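Local coordinates for Slr0280 protein (Synechocystis sp., PDB 5H3K) that is of unknown function but carries a phosphodiester glycosidase (NAGPA-type) domain and so may act on phosphodiester-linked sugars, at residues A[381-386]-A[516-521]; A[529-534]-A[559-564]; A[68-73]-A[115-120]. All coordinates share one frame; numbering follows the deposited sequence.

Contact 1. Residues A[381-386]-A[516-521]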
ATOM      1  N   PHE A 381      17.439 -11.097   1.341  1.00  6.66           N
ATOM      2  CA  PHE A 381      17.520  -9.732   1.864  1.00  7.57           C
ATOM      3  C   PHE A 381      18.990  -9.351   1.889  1.00  9.37           C
ATOM      4  O   PHE A 381      19.862 -10.212   2.079  1.00 10.84           O
ATOM      5  CB  PHE A 381      16.984  -9.654   3.304  1.00  5.06           C
ATOM      6  CG  PHE A 381      15.477  -9.802   3.436  1.00  7.20           C
ATOM      7  CD1 PHE A 381      14.852 -11.031   3.231  1.00  7.49           C
ATOM      8  CD2 PHE A 381      14.700  -8.725   3.857  1.00  5.81           C
ATOM      9  CE1 PHE A 381      13.463 -11.175   3.391  1.00  6.59           C
ATOM     10  CE2 PHE A 381      13.320  -8.858   4.031  1.00  5.81           C
ATOM     11  CZ  PHE A 381      12.700 -10.092   3.794  1.00  5.15           C
ATOM     12  N   GLY A 382      19.287  -8.066   1.728  1.00  5.65           N
ATOM     13  CA  GLY A 382      20.667  -7.630   1.826  1.00  7.23           C
ATOM     14  C   GLY A 382      20.771  -6.171   1.481  1.00  9.61           C
ATOM     15  O   GLY A 382      19.757  -5.520   1.272  1.00 10.45           O
ATOM     16  N   ARG A 383      21.992  -5.658   1.424  1.00  6.34           N
ATOM     17  CA  ARG A 383      22.206  -4.275   1.023  1.00  7.24           C
ATOM     18  C   ARG A 383      22.702  -4.298  -0.412  1.00  6.12           C
ATOM     19  O   ARG A 383      23.788  -4.804  -0.702  1.00  7.79           O
ATOM     20  CB  ARG A 383      23.188  -3.596   1.970  1.00  8.62           C
ATOM     21  CG  ARG A 383      22.652  -3.598   3.403  1.00  8.85           C
ATOM     22  CD  ARG A 383      23.477  -2.716   4.325  1.00 13.71           C
ATOM     23  NE  ARG A 383      22.908  -2.663   5.679  1.00 14.55           N
ATOM     24  CZ  ARG A 383      23.149  -3.558   6.639  1.00 14.47           C
ATOM     25  NH1 ARG A 383      23.942  -4.597   6.411  1.00 17.22           N
ATOM     26  NH2 ARG A 383      22.590  -3.413   7.832  1.00 13.63           N
ATOM     27  N   LEU A 384      21.878  -3.770  -1.310  1.00  4.52           N
ATOM     28  CA  LEU A 384      22.027  -4.030  -2.731  1.00  5.50           C
ATOM     29  C   LEU A 384      22.754  -2.911  -3.478  1.00  5.43           C
ATOM     30  O   LEU A 384      22.480  -1.724  -3.295  1.00  5.74           O
ATOM     31  CB  LEU A 384      20.642  -4.267  -3.347  1.00  3.86           C
ATOM     32  CG  LEU A 384      20.541  -4.343  -4.872  1.00  6.69           C
ATOM     33  CD1 LEU A 384      21.224  -5.609  -5.377  1.00  7.04           C
ATOM     34  CD2 LEU A 384      19.069  -4.295  -5.277  1.00  5.35           C
ATOM     35  N   SER A 385      23.691  -3.293  -4.330  1.00  5.93           N
ATOM     36  CA  SER A 385      24.232  -2.344  -5.297  1.00  7.75           C
ATOM     37  C   SER A 385      24.283  -3.014  -6.665  1.00  9.08           C
ATOM     38  O   SER A 385      24.310  -4.238  -6.775  1.00  7.37           O
ATOM     39  CB  SER A 385      25.604  -1.820  -4.871  1.00 10.53           C
ATOM     40  OG  SER A 385      26.527  -2.886  -4.795  1.00 19.00           O
ATOM     41  N   LEU A 386      24.265  -2.201  -7.711  1.00  9.33           N
ATOM     42  CA  LEU A 386      24.277  -2.730  -9.065  1.00  7.60           C
ATOM     43  C   LEU A 386      25.304  -1.930  -9.823  1.00 10.96           C
ATOM     44  O   LEU A 386      25.315  -0.708  -9.730  1.00 10.82           O
ATOM     45  CB  LEU A 386      22.908  -2.541  -9.716  1.00  7.05           C
ATOM     46  CG  LEU A 386      22.819  -2.835 -11.215  1.00  8.94           C
ATOM     47  CD1 LEU A 386      22.919  -4.333 -11.456  1.00  9.84           C
ATOM     48  CD2 LEU A 386      21.530  -2.260 -11.818  1.00 10.19           C
ATOM     49  N   THR A 516      23.269   4.993   9.280  1.00  9.94           N
ATOM     50  CA  THR A 516      24.322   5.879   8.780  1.00  9.80           C
ATOM     51  C   THR A 516      25.050   5.206   7.621  1.00 11.27           C
ATOM     52  O   THR A 516      25.393   5.852   6.625  1.00 10.35           O
ATOM     53  CB  THR A 516      25.316   6.272   9.897  1.00  9.68           C
ATOM     54  OG1 THR A 516      24.664   7.172  10.804  1.00 11.43           O
ATOM     55  CG2 THR A 516      26.567   6.953   9.311  1.00 11.22           C
ATOM     56  N   GLY A 517      25.257   3.899   7.752  1.00 10.26           N
ATOM     57  CA  GLY A 517      25.925   3.104   6.735  1.00 11.55           C
ATOM     58  C   GLY A 517      25.162   3.095   5.424  1.00 13.09           C
ATOM     59  O   GLY A 517      25.755   3.013   4.342  1.00 11.53           O
ATOM     60  N   GLU A 518      23.842   3.179   5.521  1.00  8.40           N
ATOM     61  CA  GLU A 518      22.989   3.211   4.334  1.00  8.28           C
ATOM     62  C   GLU A 518      22.681   4.634   3.859  1.00  8.17           C
ATOM     63  O   GLU A 518      21.795   4.845   3.028  1.00  9.77           O
ATOM     64  CB  GLU A 518      21.692   2.436   4.594  1.00  9.14           C
ATOM     65  CG  GLU A 518      21.904   0.937   4.807  1.00  7.62           C
ATOM     66  CD  GLU A 518      20.605   0.154   4.805  1.00  6.69           C
ATOM     67  OE1 GLU A 518      19.668   0.553   4.067  1.00  6.09           O
ATOM     68  OE2 GLU A 518      20.520  -0.869   5.522  1.00  7.27           O
ATOM     69  N   GLY A 519      23.393   5.617   4.409  1.00  9.50           N
ATOM     70  CA  GLY A 519      23.286   6.991   3.935  1.00  9.61           C
ATOM     71  C   GLY A 519      22.055   7.782   4.350  1.00 11.58           C
ATOM     72  O   GLY A 519      21.701   8.772   3.705  1.00 14.95           O
ATOM     73  N   PHE A 520      21.393   7.364   5.420  1.00  8.09           N
ATOM     74  CA  PHE A 520      20.236   8.104   5.911  1.00  9.21           C
ATOM     75  C   PHE A 520      20.684   9.227   6.838  1.00 12.70           C
ATOM     76  O   PHE A 520      21.613   9.041   7.629  1.00 11.12           O
ATOM     77  CB  PHE A 520      19.295   7.150   6.636  1.00  9.45           C
ATOM     78  CG  PHE A 520      18.536   6.233   5.705  1.00  7.94           C
ATOM     79  CD1 PHE A 520      18.986   4.944   5.442  1.00  8.06           C
ATOM     80  CD2 PHE A 520      17.374   6.672   5.088  1.00  9.02           C
ATOM     81  CE1 PHE A 520      18.279   4.098   4.568  1.00  6.41           C
ATOM     82  CE2 PHE A 520      16.665   5.837   4.229  1.00 10.31           C
ATOM     83  CZ  PHE A 520      17.118   4.554   3.973  1.00  6.58           C
ATOM     84  N   SER A 521      20.025  10.383   6.740  1.00 12.51           N
ATOM     85  CA  SER A 521      20.443  11.598   7.460  1.00 15.66           C
ATOM     86  C   SER A 521      20.225  11.503   8.967  1.00 16.52           C
ATOM     87  O   SER A 521      19.487  10.638   9.439  1.00 11.43           O
ATOM     88  CB  SER A 521      19.694  12.819   6.930  1.00 16.34           C
ATOM     89  OG  SER A 521      18.324  12.797   7.323  1.00 14.95           O
TER
HETATM   90  O   HOH W   1      20.661  -1.252   8.222  1.00  8.43           O

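Contact 2. Residues A[529-534]-A[559-564]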
ATOM      1  N   ALA A 529       7.772   8.204  13.556  1.00  7.23           N
ATOM      2  CA  ALA A 529       6.830   8.261  12.437  1.00  6.90           C
ATOM      3  C   ALA A 529       6.038   6.979  12.232  1.00  5.15           C
ATOM      4  O   ALA A 529       6.383   5.937  12.797  1.00  4.23           O
ATOM      5  CB  ALA A 529       7.589   8.610  11.139  1.00  5.59           C
ATOM      6  N   SER A 530       4.994   7.060  11.402  1.00  5.24           N
ATOM      7  CA  SER A 530       4.354   5.865  10.859  1.00  4.72           C
ATOM      8  C   SER A 530       5.432   5.077  10.126  1.00  3.46           C
ATOM      9  O   SER A 530       6.365   5.665   9.565  1.00  3.65           O
ATOM     10  CB  SER A 530       3.228   6.227   9.888  1.00  5.21           C
ATOM     11  OG  SER A 530       2.226   6.988  10.551  1.00  6.14           O
ATOM     12  N   ARG A 531       5.328   3.751  10.155  1.00  3.13           N
ATOM     13  CA  ARG A 531       6.303   2.882   9.480  1.00  3.50           C
ATOM     14  C   ARG A 531       5.659   1.768   8.649  1.00  2.80           C
ATOM     15  O   ARG A 531       4.562   1.283   8.962  1.00  3.46           O
ATOM     16  CB  ARG A 531       7.264   2.250  10.497  1.00  4.32           C
ATOM     17  CG  ARG A 531       7.968   3.243  11.429  1.00  2.91           C
ATOM     18  CD  ARG A 531       9.058   4.048  10.697  1.00  2.76           C
ATOM     19  NE  ARG A 531       9.660   4.991  11.636  1.00  3.75           N
ATOM     20  CZ  ARG A 531      10.572   5.904  11.325  1.00  6.98           C
ATOM     21  NH1 ARG A 531      11.033   6.004  10.081  1.00  6.05           N
ATOM     22  NH2 ARG A 531      11.027   6.717  12.278  1.00  7.03           N
ATOM     23  N   SER A 532       6.349   1.386   7.580  1.00  2.68           N
ATOM     24  CA  SER A 532       5.964   0.235   6.762  1.00  3.29           C
ATOM     25  C   SER A 532       7.148  -0.719   6.694  1.00  2.72           C
ATOM     26  O   SER A 532       8.303  -0.293   6.728  1.00  3.43           O
ATOM     27  CB  SER A 532       5.584   0.662   5.333  1.00  2.98           C
ATOM     28  OG  SER A 532       4.410   1.454   5.328  1.00  3.90           O
ATOM     29  N   ALA A 533       6.878  -2.015   6.599  1.00  2.85           N
ATOM     30  CA  ALA A 533       7.954  -2.980   6.418  1.00  2.83           C
ATOM     31  C   ALA A 533       7.485  -4.181   5.634  1.00  2.88           C
ATOM     32  O   ALA A 533       6.282  -4.476   5.569  1.00  3.00           O
ATOM     33  CB  ALA A 533       8.554  -3.426   7.776  1.00  2.44           C
ATOM     34  N   ILE A 534       8.450  -4.874   5.039  1.00  2.54           N
ATOM     35  CA  ILE A 534       8.225  -6.217   4.533  1.00  3.37           C
ATOM     36  C   ILE A 534       9.207  -7.147   5.234  1.00  3.38           C
ATOM     37  O   ILE A 534      10.400  -6.828   5.362  1.00  4.37           O
ATOM     38  CB  ILE A 534       8.340  -6.325   2.992  1.00  2.82           C
ATOM     39  CG1 ILE A 534       8.102  -7.775   2.549  1.00  3.85           C
ATOM     40  CG2 ILE A 534       9.694  -5.792   2.487  1.00  2.75           C
ATOM     41  CD1 ILE A 534       7.799  -7.900   1.082  1.00  4.24           C
ATOM     42  N   GLY A 559      14.693   2.151  15.644  1.00  8.10           N
ATOM     43  CA  GLY A 559      15.023   1.105  16.597  1.00  9.16           C
ATOM     44  C   GLY A 559      13.799   0.444  17.204  1.00  7.73           C
ATOM     45  O   GLY A 559      13.752  -0.786  17.374  1.00  8.32           O
ATOM     46  N   GLU A 560      12.813   1.266  17.555  1.00  7.58           N
ATOM     47  CA  GLU A 560      11.538   0.767  18.061  1.00  8.69           C
ATOM     48  C   GLU A 560      10.822  -0.095  17.033  1.00  7.11           C
ATOM     49  O   GLU A 560      10.268  -1.141  17.376  1.00  6.66           O
ATOM     50  CB  GLU A 560      10.649   1.923  18.522  1.00  8.43           C
ATOM     51  CG  GLU A 560      11.151   2.554  19.826  1.00  9.25           C
ATOM     52  CD  GLU A 560      10.475   3.876  20.168  1.00 14.74           C
ATOM     53  OE1 GLU A 560       9.971   4.556  19.238  1.00 10.82           O
ATOM     54  OE2 GLU A 560      10.470   4.246  21.374  1.00 13.24           O
ATOM     55  N   PHE A 561      10.834   0.340  15.774  1.00  6.02           N
ATOM     56  CA  PHE A 561      10.182  -0.423  14.719  1.00  4.46           C
ATOM     57  C   PHE A 561      10.864  -1.786  14.550  1.00  5.99           C
ATOM     58  O   PHE A 561      10.187  -2.793  14.378  1.00  5.78           O
ATOM     59  CB  PHE A 561      10.165   0.371  13.402  1.00  3.75           C
ATOM     60  CG  PHE A 561       9.260  -0.219  12.340  1.00  5.12           C
ATOM     61  CD1 PHE A 561       7.989  -0.684  12.666  1.00  5.01           C
ATOM     62  CD2 PHE A 561       9.680  -0.283  11.014  1.00  4.07           C
ATOM     63  CE1 PHE A 561       7.142  -1.234  11.687  1.00  6.43           C
ATOM     64  CE2 PHE A 561       8.846  -0.811  10.029  1.00  3.00           C
ATOM     65  CZ  PHE A 561       7.578  -1.295  10.361  1.00  4.27           C
ATOM     66  N   ALA A 562      12.196  -1.819  14.628  1.00  5.13           N
ATOM     67  CA  ALA A 562      12.930  -3.091  14.601  1.00  6.42           C
ATOM     68  C   ALA A 562      12.498  -4.015  15.741  1.00  8.08           C
ATOM     69  O   ALA A 562      12.333  -5.222  15.548  1.00  7.93           O
ATOM     70  CB  ALA A 562      14.422  -2.846  14.645  1.00  6.62           C
ATOM     71  N   GLN A 563      12.301  -3.447  16.924  1.00  8.34           N
ATOM     72  CA  GLN A 563      11.824  -4.229  18.056  1.00  9.55           C
ATOM     73  C   GLN A 563      10.407  -4.726  17.822  1.00  8.44           C
ATOM     74  O   GLN A 563      10.080  -5.869  18.156  1.00  8.87           O
ATOM     75  CB  GLN A 563      11.925  -3.407  19.346  1.00 10.16           C
ATOM     76  CG  GLN A 563      13.364  -3.040  19.717  1.00 13.13           C
ATOM     77  CD  GLN A 563      13.462  -2.182  20.970  1.00 25.23           C
ATOM     78  OE1 GLN A 563      12.497  -1.529  21.373  1.00 24.55           O
ATOM     79  NE2 GLN A 563      14.636  -2.179  21.592  1.00 28.30           N
ATOM     80  N   ILE A 564       9.561  -3.875  17.245  1.00  6.60           N
ATOM     81  CA  ILE A 564       8.203  -4.288  16.898  1.00  6.91           C
ATOM     82  C   ILE A 564       8.217  -5.500  15.963  1.00  8.41           C
ATOM     83  O   ILE A 564       7.489  -6.473  16.182  1.00  8.18           O
ATOM     84  CB  ILE A 564       7.397  -3.115  16.261  1.00  7.30           C
ATOM     85  CG1 ILE A 564       7.011  -2.091  17.344  1.00  8.04           C
ATOM     86  CG2 ILE A 564       6.152  -3.638  15.547  1.00  7.69           C
ATOM     87  CD1 ILE A 564       6.543  -0.734  16.806  1.00  7.85           C
TER

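Contact 3. Residues A[68-73]-A[115-120]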
ATOM      1  N   GLY A  68     -20.388  -8.129  -6.740  1.00 12.32           N
ATOM      2  CA  GLY A  68     -20.714  -9.070  -7.794  1.00 15.28           C
ATOM      3  C   GLY A  68     -22.012  -9.786  -7.471  1.00 15.15           C
ATOM      4  O   GLY A  68     -22.363  -9.954  -6.299  1.00 15.60           O
ATOM      5  N   GLN A  69     -22.734 -10.193  -8.511  1.00 15.88           N
ATOM      6  CA  GLN A  69     -23.964 -10.949  -8.339  1.00 20.41           C
ATOM      7  C   GLN A  69     -23.877 -12.244  -9.122  1.00 18.21           C
ATOM      8  O   GLN A  69     -23.334 -12.273 -10.229  1.00 17.87           O
ATOM      9  CB  GLN A  69     -25.183 -10.127  -8.781  1.00 15.87           C
ATOM     10  CG  GLN A  69     -25.596  -9.064  -7.781  1.00 17.33           C
ATOM     11  CD  GLN A  69     -26.786  -8.239  -8.246  1.00 20.78           C
ATOM     12  OE1 GLN A  69     -26.968  -8.004  -9.443  1.00 25.89           O
ATOM     13  NE2 GLN A  69     -27.604  -7.797  -7.296  1.00 20.64           N
ATOM     14  N   TRP A  70     -24.399 -13.317  -8.534  1.00 19.97           N
ATOM     15  CA  TRP A  70     -24.357 -14.622  -9.177  1.00 24.24           C
ATOM     16  C   TRP A  70     -25.599 -15.448  -8.864  1.00 25.72           C
ATOM     17  O   TRP A  70     -26.421 -15.066  -8.028  1.00 23.34           O
ATOM     18  CB  TRP A  70     -23.094 -15.390  -8.768  1.00 20.78           C
ATOM     19  CG  TRP A  70     -23.040 -15.742  -7.311  1.00 21.37           C
ATOM     20  CD1 TRP A  70     -23.438 -16.912  -6.735  1.00 21.24           C
ATOM     21  CD2 TRP A  70     -22.555 -14.915  -6.248  1.00 18.30           C
ATOM     22  NE1 TRP A  70     -23.224 -16.869  -5.377  1.00 21.82           N
ATOM     23  CE2 TRP A  70     -22.691 -15.649  -5.051  1.00 22.23           C
ATOM     24  CE3 TRP A  70     -22.032 -13.618  -6.188  1.00 21.04           C
ATOM     25  CZ2 TRP A  70     -22.310 -15.134  -3.807  1.00 19.68           C
ATOM     26  CZ3 TRP A  70     -21.653 -13.108  -4.950  1.00 17.91           C
ATOM     27  CH2 TRP A  70     -21.796 -13.864  -3.780  1.00 19.20           C
ATOM     28  N   GLN A  71     -25.716 -16.587  -9.544  1.00 26.70           N
ATOM     29  CA  GLN A  71     -26.832 -17.509  -9.363  1.00 26.71           C
ATOM     30  C   GLN A  71     -26.465 -18.648  -8.426  1.00 23.40           C
ATOM     31  O   GLN A  71     -25.461 -19.332  -8.628  1.00 27.11           O
ATOM     32  CB  GLN A  71     -27.232 -18.103 -10.713  1.00 32.90           C
ATOM     33  CG  GLN A  71     -28.329 -17.363 -11.442  1.00 36.41           C
ATOM     34  CD  GLN A  71     -29.397 -18.313 -11.950  1.00 46.43           C
ATOM     35  OE1 GLN A  71     -30.376 -18.584 -11.252  1.00 49.29           O
ATOM     36  NE2 GLN A  71     -29.203 -18.847 -13.157  1.00 45.74           N
ATOM     37  N   GLU A  72     -27.284 -18.866  -7.406  1.00 27.13           N
ATOM     38  CA  GLU A  72     -27.038 -19.959  -6.478  1.00 30.24           C
ATOM     39  C   GLU A  72     -28.359 -20.503  -5.936  1.00 37.62           C
ATOM     40  O   GLU A  72     -29.071 -19.813  -5.200  1.00 40.84           O
ATOM     41  CB  GLU A  72     -26.119 -19.502  -5.335  1.00 29.38           C
ATOM     42  CG  GLU A  72     -25.524 -20.642  -4.529  1.00 31.54           C
ATOM     43  CD  GLU A  72     -24.710 -20.173  -3.334  1.00 33.99           C
ATOM     44  OE1 GLU A  72     -24.091 -19.085  -3.405  1.00 29.92           O
ATOM     45  OE2 GLU A  72     -24.692 -20.901  -2.317  1.00 41.49           O
ATOM     46  N   GLY A  73     -28.684 -21.740  -6.309  1.00 36.78           N
ATOM     47  CA  GLY A  73     -29.929 -22.356  -5.889  1.00 40.43           C
ATOM     48  C   GLY A  73     -31.123 -21.638  -6.492  1.00 39.87           C
ATOM     49  O   GLY A  73     -32.103 -21.342  -5.801  1.00 42.80           O
ATOM     50  N   ASN A 115     -21.442 -16.347   3.798  1.00 13.54           N
ATOM     51  CA  ASN A 115     -20.565 -17.072   2.899  1.00 13.69           C
ATOM     52  C   ASN A 115     -19.592 -16.097   2.263  1.00 13.81           C
ATOM     53  O   ASN A 115     -19.972 -14.978   1.915  1.00 14.83           O
ATOM     54  CB  ASN A 115     -21.361 -17.767   1.805  1.00 15.40           C
ATOM     55  CG  ASN A 115     -22.205 -18.900   2.338  1.00 20.91           C
ATOM     56  OD1 ASN A 115     -21.882 -19.501   3.373  1.00 24.84           O
ATOM     57  ND2 ASN A 115     -23.292 -19.205   1.636  1.00 21.80           N
ATOM     58  N   ALA A 116     -18.339 -16.518   2.114  1.00 16.22           N
ATOM     59  CA  ALA A 116     -17.328 -15.704   1.440  1.00 13.48           C
ATOM     60  C   ALA A 116     -16.781 -16.458   0.242  1.00 19.88           C
ATOM     61  O   ALA A 116     -16.537 -17.662   0.326  1.00 19.50           O
ATOM     62  CB  ALA A 116     -16.189 -15.329   2.412  1.00 13.65           C
ATOM     63  N   ARG A 117     -16.589 -15.760  -0.875  1.00 13.78           N
ATOM     64  CA  ARG A 117     -15.943 -16.372  -2.023  1.00 15.42           C
ATOM     65  C   ARG A 117     -14.896 -15.443  -2.612  1.00 16.28           C
ATOM     66  O   ARG A 117     -15.105 -14.232  -2.712  1.00 11.98           O
ATOM     67  CB  ARG A 117     -16.963 -16.760  -3.090  1.00 18.23           C
ATOM     68  CG  ARG A 117     -17.705 -15.591  -3.702  1.00 17.73           C
ATOM     69  CD  ARG A 117     -18.720 -16.080  -4.730  1.00 25.43           C
ATOM     70  NE  ARG A 117     -18.120 -16.329  -6.040  1.00 30.02           N
ATOM     71  CZ  ARG A 117     -18.789 -16.802  -7.089  1.00 31.57           C
ATOM     72  NH1 ARG A 117     -20.080 -17.093  -6.976  1.00 29.38           N
ATOM     73  NH2 ARG A 117     -18.167 -16.992  -8.246  1.00 30.69           N
ATOM     74  N   PHE A 118     -13.768 -16.011  -3.016  1.00 15.27           N
ATOM     75  CA  PHE A 118     -12.711 -15.185  -3.582  1.00 12.67           C
ATOM     76  C   PHE A 118     -12.787 -15.156  -5.101  1.00 15.32           C
ATOM     77  O   PHE A 118     -12.851 -16.198  -5.747  1.00 14.76           O
ATOM     78  CB  PHE A 118     -11.344 -15.666  -3.103  1.00 11.53           C
ATOM     79  CG  PHE A 118     -10.211 -14.792  -3.553  1.00 11.00           C
ATOM     80  CD1 PHE A 118      -9.420 -15.167  -4.623  1.00 13.96           C
ATOM     81  CD2 PHE A 118      -9.943 -13.586  -2.913  1.00 13.97           C
ATOM     82  CE1 PHE A 118      -8.364 -14.365  -5.052  1.00 15.75           C
ATOM     83  CE2 PHE A 118      -8.886 -12.774  -3.339  1.00 10.00           C
ATOM     84  CZ  PHE A 118      -8.100 -13.169  -4.407  1.00 12.82           C
ATOM     85  N   VAL A 119     -12.820 -13.951  -5.664  1.00  9.49           N
ATOM     86  CA  VAL A 119     -12.729 -13.758  -7.101  1.00 10.60           C
ATOM     87  C   VAL A 119     -11.729 -12.633  -7.280  1.00 10.82           C
ATOM     88  O   VAL A 119     -12.034 -11.483  -6.972  1.00 10.52           O
ATOM     89  CB  VAL A 119     -14.095 -13.390  -7.729  1.00 13.97           C
ATOM     90  CG1 VAL A 119     -13.953 -13.181  -9.226  1.00 16.82           C
ATOM     91  CG2 VAL A 119     -15.120 -14.492  -7.463  1.00 14.49           C
ATOM     92  N   ALA A 120     -10.522 -12.978  -7.728  1.00 12.83           N
ATOM     93  CA  ALA A 120      -9.398 -12.030  -7.760  1.00 13.73           C
ATOM     94  C   ALA A 120      -9.816 -10.665  -8.300  1.00 14.71           C
ATOM     95  O   ALA A 120     -10.434 -10.590  -9.365  1.00 13.97           O
ATOM     96  CB  ALA A 120      -8.252 -12.592  -8.597  1.00 14.70           C
TER
HETATM   97  O   HOH W   2     -23.171 -17.859  -1.312  1.00 22.30           O

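Contact 1. Residues A[381-386]-A[516-521]
E518 OE2 is gripped from several directions: R383 NE donates to it at 3.0 Å, the backbone N of L504 reaches it as well, and water 1 lies 2.7 Å from this same oxygen. The bond from R383 is a salt bridge made through the NE-H and not through the two terminal nitrogens. It is bent, with an N-H...O angle of 149°, and it arrives from above the carboxylate plane, while the oxygen itself sits slightly off the plane of the guanidinium. The two flat groups are strongly turned, 75° apart, and the side chains cross nearly at a right angle, so this is not the paired, coplanar arrangement in which two guanidinium nitrogens face two carboxylate oxygens. R383 NH2 donates to water 1 at 2.9 Å; the water, within hydrogen-bonding distance of E518 OE2, completes a small ring beside the direct bond. R383 reaches the loop because its chain runs extended from CG to NE (chi3 177°), so the shaft also passes E518, with CD 4.0 Å from E518 CG. The other carboxylate oxygen, E518 OE1, accepts from the backbone N of G369, and with both oxygens engaged the buried carboxylate is probably fixed in rotation. On the loop side, G519 N bonds back to T516 O at 3.0 Å, closing the turn that presents E518, and R368 NE donates to E518 O. R383 thus ties strand 379-392 to the loop leading into helix 522-526, which S521 caps at its N-terminal end. The arrangement is a strand-to-loop salt bridge through NE, supported by a water, with E518 in the third position of the type I beta turn T516 to G519.

Contact 2. Residues A[529-534]-A[559-564]
F561 lays one ring face under the CB of R531, and this CH-pi contact joins helix 558-567 to the antiparallel sheet on which it packs, within the phosphodiester glycosidase family region. Strand 531-534 and helix 559-564 run at 46° to each other, their axes 10.2 Å apart, a helix-on-sheet layer in which F561 is the residue that reaches strand 531-534. The contact is nearly central: R531 CB stands 3.3 Å from the centroid of the F561 ring, only 6° off its normal. Beyond CB the arginine folds aside: its chain bends at chi2, so CG still brushes the ring near F561 CG while the guanidinium is led away from the helix. There R531 NE donates to the carbonyl of A556, and A529 CB lies over one guanidinium face. The ring gets its reach from a first torsion that sets CG opposite the backbone N (chi1 -168°), sending it off the helix onto the strand. Its far end, CE2 and CZ, meets the methyl of A533 obliquely, with A533 CB 3.5 Å from F561 CE2. R531 and A533 both direct their CB toward the helix, as alternate residues of a strand do, whereas S532 between them turns its side chain to the other face of the sheet, where its OG bonds to N339 and T582. N575 and S547, on the neighbouring strands 572-576 and 542-547, also touch F561. A leucine here has no flat face to offer, and R531 CB and the A533 methyl would probably be left facing a gap between helix and strand. S532 still contributes through its backbone: its carbonyl O lies near the ring plane, at the edge, 3.4 Å from F561 CE2.

Contact 3. Residues A[68-73]-A[115-120]
R117 lays its side chain over one face of the W70 indole. Its NH1 stands above the pyrrole portion, 3.3 Å from W70 CG, and R117 CZ lies 4.4 Å from the centroid of that five-membered ring, a cation-pi contact. Farther back, R117 CD covers the benzene portion, 3.9 Å from its centroid, as a CH-pi contact. The guanidinium is not stacked flat: its plane stands 58° from the indole, so NH1 dips toward the ring. A bend at chi3 (-83°) lets the arginine cover both rings, CD on one and NH1 on the other. The two side chains run antiparallel alongside each other, bridging strands 61-72 and 112-119 of a mixed, curled sheet. Strands 75-81 and 122-126 pair with each other and lie between these two, so W70 and R117 meet across the sheet's curvature and not as neighbours in it. At its edge, W70 NE1 donates to E72 OE1 at 3.1 Å, almost straight at 173°. E72 OE1 receives it through its anti lone pair and lies in the indole plane; this probably limits rotation of the indole. E72 OE1 also accepts from water 2 at 2.6 Å, which in turn accepts from N115 ND2, a second link between the strands. E72 OE1 stays 5.7 Å from R117 NH1, a nearby charge that probably favours the arginine's placement. D48 forms a long, weak ion pair with R117 NH2.

Overall arrangement
Contact 2 is the buried one, packing a helix on an eight-stranded sheet with carbon against an aromatic face and no hydrogen bond between its segments. Contacts 1 and 3 are partly buried and rely on an arginine and a bridging water, yet differently: contact 1 pairs the arginine directly with a carboxylate, whereas contact 3 places it over an indole whose edge holds the acid. Contacts 1 and 2 are neighbours, centres about 17 Å apart, and meet where F381 CE2 packs 3.8 Å from I534 O, where strands 379-392 and 531-536 come into contact. Contact 3 belongs to a separate N-terminal sheet across the chain's centre, its centre about 46 Å from that of contact 1.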